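Local coordinates for conserved hypothetical protein (Streptococcus pneumoniae, PDB 2GK4), which is of unknown function but, as a flavoprotein-family member of the DNA/pantothenate metabolism type, probably serves in coenzyme A biosynthesis, at residues 95-106 with 131-141. Numbering follows the deposited sequence.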
loop_
_atom_site.group_PDB
_atom_site.type_symbol
_atom_site.label_atom_id
_atom_site.label_comp_id
_atom_site.label_asym_id
_atom_site.label_seq_id
_atom_site.Cartn_x
_atom_site.Cartn_y
_atom_site.Cartn_z
ATOM N N SER A 95 6.910 2.450 10.109
ATOM C CA SER A 95 5.816 3.382 10.406
ATOM C C SER A 95 5.996 4.024 11.773
ATOM O O SER A 95 6.300 3.335 12.762
ATOM C CB SER A 95 4.467 2.661 10.335
ATOM O OG SER A 95 4.283 2.171 9.029
ATOM N N ASP A 96 5.841 5.345 11.828
ATOM C CA ASP A 96 5.817 6.024 13.120
ATOM C C ASP A 96 4.451 6.024 13.772
ATOM O O ASP A 96 4.356 6.288 14.970
ATOM C CB ASP A 96 6.285 7.459 12.991
ATOM C CG ASP A 96 7.781 7.574 12.936
ATOM O OD1 ASP A 96 8.492 6.750 13.567
ATOM O OD2 ASP A 96 8.253 8.507 12.266
ATOM N N TYR A 97 3.414 5.791 12.964
ATOM C CA TYR A 97 2.024 5.808 13.428
ATOM C C TYR A 97 1.220 4.656 12.876
ATOM O O TYR A 97 1.426 4.212 11.732
ATOM C CB TYR A 97 1.350 7.140 13.018
ATOM C CG TYR A 97 2.005 8.324 13.708
ATOM C CD1 TYR A 97 3.061 9.006 13.103
ATOM C CD2 TYR A 97 1.602 8.722 14.976
ATOM C CE1 TYR A 97 3.711 10.073 13.757
ATOM C CE2 TYR A 97 2.240 9.780 15.641
ATOM C CZ TYR A 97 3.291 10.449 15.027
ATOM O OH TYR A 97 3.907 11.522 15.679
ATOM N N THR A 98 0.227 4.244 13.659
ATOM C CA THR A 98 -0.682 3.198 13.255
ATOM C C THR A 98 -2.150 3.596 13.504
ATOM O O THR A 98 -2.458 4.247 14.510
ATOM C CB THR A 98 -0.293 1.885 13.966
ATOM O OG1 THR A 98 -0.985 0.794 13.356
ATOM C CG2 THR A 98 -0.525 1.959 15.508
ATOM N N PRO A 99 -3.059 3.226 12.575
ATOM C CA PRO A 99 -4.467 3.579 12.674
ATOM C C PRO A 99 -5.105 3.135 13.984
ATOM O O PRO A 99 -4.817 2.033 14.487
ATOM C CB PRO A 99 -5.100 2.793 11.514
ATOM C CG PRO A 99 -4.031 2.738 10.498
ATOM C CD PRO A 99 -2.783 2.477 11.321
ATOM N N VAL A 100 -5.966 3.995 14.542
ATOM C CA VAL A 100 -6.743 3.629 15.709
ATOM C C VAL A 100 -8.241 3.668 15.384
ATOM O O VAL A 100 -8.973 2.690 15.614
ATOM C CB VAL A 100 -6.428 4.548 16.924
ATOM C CG1 VAL A 100 -7.387 4.249 18.103
ATOM C CG2 VAL A 100 -4.982 4.362 17.363
ATOM N N TYR A 101 -8.681 4.773 14.795
ATOM C CA TYR A 101 -10.108 5.019 14.619
ATOM C C TYR A 101 -10.344 5.868 13.391
ATOM O O TYR A 101 -9.691 6.891 13.202
ATOM C CB TYR A 101 -10.648 5.733 15.852
ATOM C CG TYR A 101 -12.145 5.922 15.885
ATOM C CD1 TYR A 101 -12.697 7.192 15.792
ATOM C CD2 TYR A 101 -13.007 4.836 16.049
ATOM C CE1 TYR A 101 -14.093 7.384 15.855
ATOM C CE2 TYR A 101 -14.402 5.021 16.121
ATOM C CZ TYR A 101 -14.931 6.300 16.012
ATOM O OH TYR A 101 -16.307 6.515 16.091
HETATM N N MSE A 102 -11.285 5.432 12.560
HETATM C CA MSE A 102 -11.601 6.098 11.305
HETATM C C MSE A 102 -13.073 6.480 11.337
HETATM O O MSE A 102 -13.929 5.639 11.610
HETATM C CB MSE A 102 -11.347 5.130 10.145
HETATM C CG MSE A 102 -11.977 5.505 8.809
HETATM SE SE MSE A 102 -10.735 6.458 7.700
HETATM C CE MSE A 102 -11.021 7.986 8.219
ATOM N N THR A 103 -13.377 7.742 11.076
ATOM C CA THR A 103 -14.767 8.205 11.174
ATOM C C THR A 103 -15.066 9.348 10.189
ATOM O O THR A 103 -14.190 9.776 9.454
ATOM C CB THR A 103 -15.126 8.606 12.638
ATOM O OG1 THR A 103 -16.547 8.677 12.800
ATOM C CG2 THR A 103 -14.505 9.946 13.021
ATOM N N GLY A 104 -16.314 9.818 10.185
ATOM C CA GLY A 104 -16.734 10.961 9.340
ATOM C C GLY A 104 -16.386 12.287 10.002
ATOM O O GLY A 104 -16.272 12.371 11.228
ATOM N N LEU A 105 -16.196 13.324 9.197
ATOM C CA LEU A 105 -15.873 14.654 9.731
ATOM C C LEU A 105 -16.913 15.169 10.749
ATOM O O LEU A 105 -16.544 15.829 11.725
ATOM C CB LEU A 105 -15.717 15.674 8.592
ATOM C CG LEU A 105 -15.229 17.079 8.977
ATOM C CD1 LEU A 105 -13.801 17.065 9.496
ATOM C CD2 LEU A 105 -15.363 18.041 7.787
ATOM N N GLU A 106 -18.184 14.867 10.503
ATOM C CA GLU A 106 -19.283 15.317 11.360
ATOM C C GLU A 106 -19.163 14.823 12.810
ATOM O O GLU A 106 -19.325 15.610 13.742
ATOM C CB GLU A 106 -20.640 14.946 10.746
ATOM C CG GLU A 106 -20.649 13.597 10.017
ATOM C CD GLU A 106 -20.353 13.701 8.514
ATOM O OE1 GLU A 106 -21.267 14.132 7.765
ATOM O OE2 GLU A 106 -19.230 13.329 8.090
ATOM N N ASP A 131 -20.326 10.943 3.464
ATOM C CA ASP A 131 -19.354 11.851 4.089
ATOM C C ASP A 131 -18.503 12.476 2.998
ATOM O O ASP A 131 -17.898 11.763 2.192
ATOM C CB ASP A 131 -18.415 11.119 5.066
ATOM C CG ASP A 131 -19.145 10.406 6.195
ATOM O OD1 ASP A 131 -18.548 9.463 6.764
ATOM O OD2 ASP A 131 -20.290 10.773 6.533
ATOM N N GLU A 132 -18.454 13.796 2.950
ATOM C CA GLU A 132 -17.517 14.443 2.053
ATOM C C GLU A 132 -16.082 14.302 2.553
ATOM O O GLU A 132 -15.134 14.375 1.777
ATOM C CB GLU A 132 -17.856 15.918 1.868
ATOM C CG GLU A 132 -18.355 16.256 0.458
ATOM C CD GLU A 132 -17.289 16.006 -0.617
ATOM O OE1 GLU A 132 -16.116 16.442 -0.435
ATOM O OE2 GLU A 132 -17.630 15.362 -1.640
ATOM N N VAL A 133 -15.930 14.136 3.861
ATOM C CA VAL A 133 -14.602 14.083 4.464
ATOM C C VAL A 133 -14.567 12.964 5.479
ATOM O O VAL A 133 -15.504 12.801 6.267
ATOM C CB VAL A 133 -14.223 15.448 5.133
ATOM C CG1 VAL A 133 -12.874 15.361 5.877
ATOM C CG2 VAL A 133 -14.146 16.556 4.104
ATOM N N GLN A 134 -13.494 12.178 5.468
ATOM C CA GLN A 134 -13.295 11.199 6.530
ATOM C C GLN A 134 -11.981 11.490 7.273
ATOM O O GLN A 134 -11.077 12.123 6.728
ATOM C CB GLN A 134 -13.443 9.763 6.001
ATOM C CG GLN A 134 -14.906 9.434 5.570
ATOM C CD GLN A 134 -15.108 8.011 5.014
ATOM O OE1 GLN A 134 -14.160 7.348 4.600
ATOM N NE2 GLN A 134 -16.361 7.553 4.999
ATOM N N VAL A 135 -11.918 11.085 8.540
ATOM C CA VAL A 135 -10.844 11.499 9.428
ATOM C C VAL A 135 -10.301 10.267 10.124
ATOM O O VAL A 135 -11.062 9.532 10.755
ATOM C CB VAL A 135 -11.363 12.471 10.517
ATOM C CG1 VAL A 135 -10.222 12.944 11.403
ATOM C CG2 VAL A 135 -12.059 13.652 9.894
ATOM N N LEU A 136 -9.002 10.053 10.002
ATOM C CA LEU A 136 -8.335 8.904 10.632
ATOM C C LEU A 136 -7.414 9.382 11.755
ATOM O O LEU A 136 -6.571 10.256 11.525
ATOM C CB LEU A 136 -7.534 8.106 9.569
ATOM C CG LEU A 136 -6.652 6.966 10.116
ATOM C CD1 LEU A 136 -7.512 5.846 10.661
ATOM C CD2 LEU A 136 -5.670 6.463 9.026
ATOM N N PHE A 137 -7.583 8.802 12.954
ATOM C CA PHE A 137 -6.716 9.073 14.105
ATOM C C PHE A 137 -5.698 7.955 14.186
ATOM O O PHE A 137 -6.066 6.780 14.088
ATOM C CB PHE A 137 -7.546 9.141 15.397
ATOM C CG PHE A 137 -8.533 10.295 15.406
ATOM C CD1 PHE A 137 -9.796 10.149 14.822
ATOM C CD2 PHE A 137 -8.162 11.540 15.928
ATOM C CE1 PHE A 137 -10.710 11.223 14.784
ATOM C CE2 PHE A 137 -9.064 12.634 15.906
ATOM C CZ PHE A 137 -10.329 12.475 15.331
ATOM N N LEU A 138 -4.437 8.324 14.390
ATOM C CA LEU A 138 -3.352 7.347 14.455
ATOM C C LEU A 138 -2.554 7.607 15.716
ATOM O O LEU A 138 -2.379 8.784 16.111
ATOM C CB LEU A 138 -2.442 7.468 13.240
ATOM C CG LEU A 138 -3.068 7.329 11.844
ATOM C CD1 LEU A 138 -3.534 8.690 11.312
ATOM C CD2 LEU A 138 -2.058 6.690 10.916
ATOM N N LYS A 139 -2.090 6.536 16.355
ATOM C CA LYS A 139 -1.185 6.689 17.537
ATOM C C LYS A 139 0.254 6.272 17.182
ATOM O O LYS A 139 0.466 5.571 16.195
ATOM C CB LYS A 139 -1.685 5.823 18.691
ATOM C CG LYS A 139 -1.496 4.311 18.483
ATOM C CD LYS A 139 -2.058 3.471 19.642
ATOM C CE LYS A 139 -1.603 2.026 19.531
ATOM N NZ LYS A 139 -2.269 1.197 20.626
ATOM N N LYS A 140 1.231 6.676 18.001
ATOM C CA LYS A 140 2.589 6.171 17.832
ATOM C C LYS A 140 2.712 4.651 17.857
ATOM O O LYS A 140 2.067 3.940 18.678
ATOM C CB LYS A 140 3.526 6.763 18.879
ATOM C CG LYS A 140 3.947 8.176 18.587
ATOM C CD LYS A 140 5.094 8.586 19.506
ATOM C CE LYS A 140 5.312 10.091 19.454
ATOM N NZ LYS A 140 6.029 10.599 20.663
ATOM N N THR A 141 3.566 4.143 16.971
ATOM C CA THR A 141 3.924 2.727 16.993
ATOM C C THR A 141 4.907 2.478 18.144
ATOM O O THR A 141 5.509 3.439 18.657
ATOM C CB THR A 141 4.602 2.339 15.675
ATOM O OG1 THR A 141 5.558 3.349 15.353
ATOM C CG2 THR A 141 3.544 2.242 14.564
HETATM O O HOH W 1 -22.330 12.102 5.471
#
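Strands 97-104 and 133-140 pair antiparallel, their axes approaching to 4.4 Å at 133°, and a classic beta bulge interrupts the register where V100 and Y101 both face F137. There F137 O accepts V100 N at 2.8 Å, in the carbonyl plane, and Y101 N more weakly; in return F137 N reaches Y101 O at 2.9 Å in an almost straight bond (177°). The same Y101 O lies in the plane of the F137 ring, at its edge, 3.6 Å from CD1. F117 stacks on F137 and also meets the Y101 ring. Strand 133-140 also pairs with a strand of the second subunit, continuing the sheet across the dimer interface.

Among the side chains, M102 and L136 share one face and cross at about a right angle: M102 CB lies 3.9 Å from L136 CD1, and a bend at chi2 brings SE near L136 CB. V100 CG2 lies across the aliphatic part of K139, 3.7 Å from CG. At the helical end, L105 sets CB against V133 CB and CD1 against V135 CG2, while its N bonds to V133 O.

The other end closes through T141: chi1 of 45° holds OG1 between backbone N and carbonyl carbon, from where it donates to S95 O at 2.7 Å. Near G104, S128 N bonds to D131 OD1; the approach of E106 OE2 to D131 OD2, 3.2 Å, is doubtful, holding for one of two E106 conformers. Backbone bonds thus set the register while apolar side chains pack along both faces, and with F137 N and O both engaged, the bulge shifts the pairing without costing F137 a backbone bond.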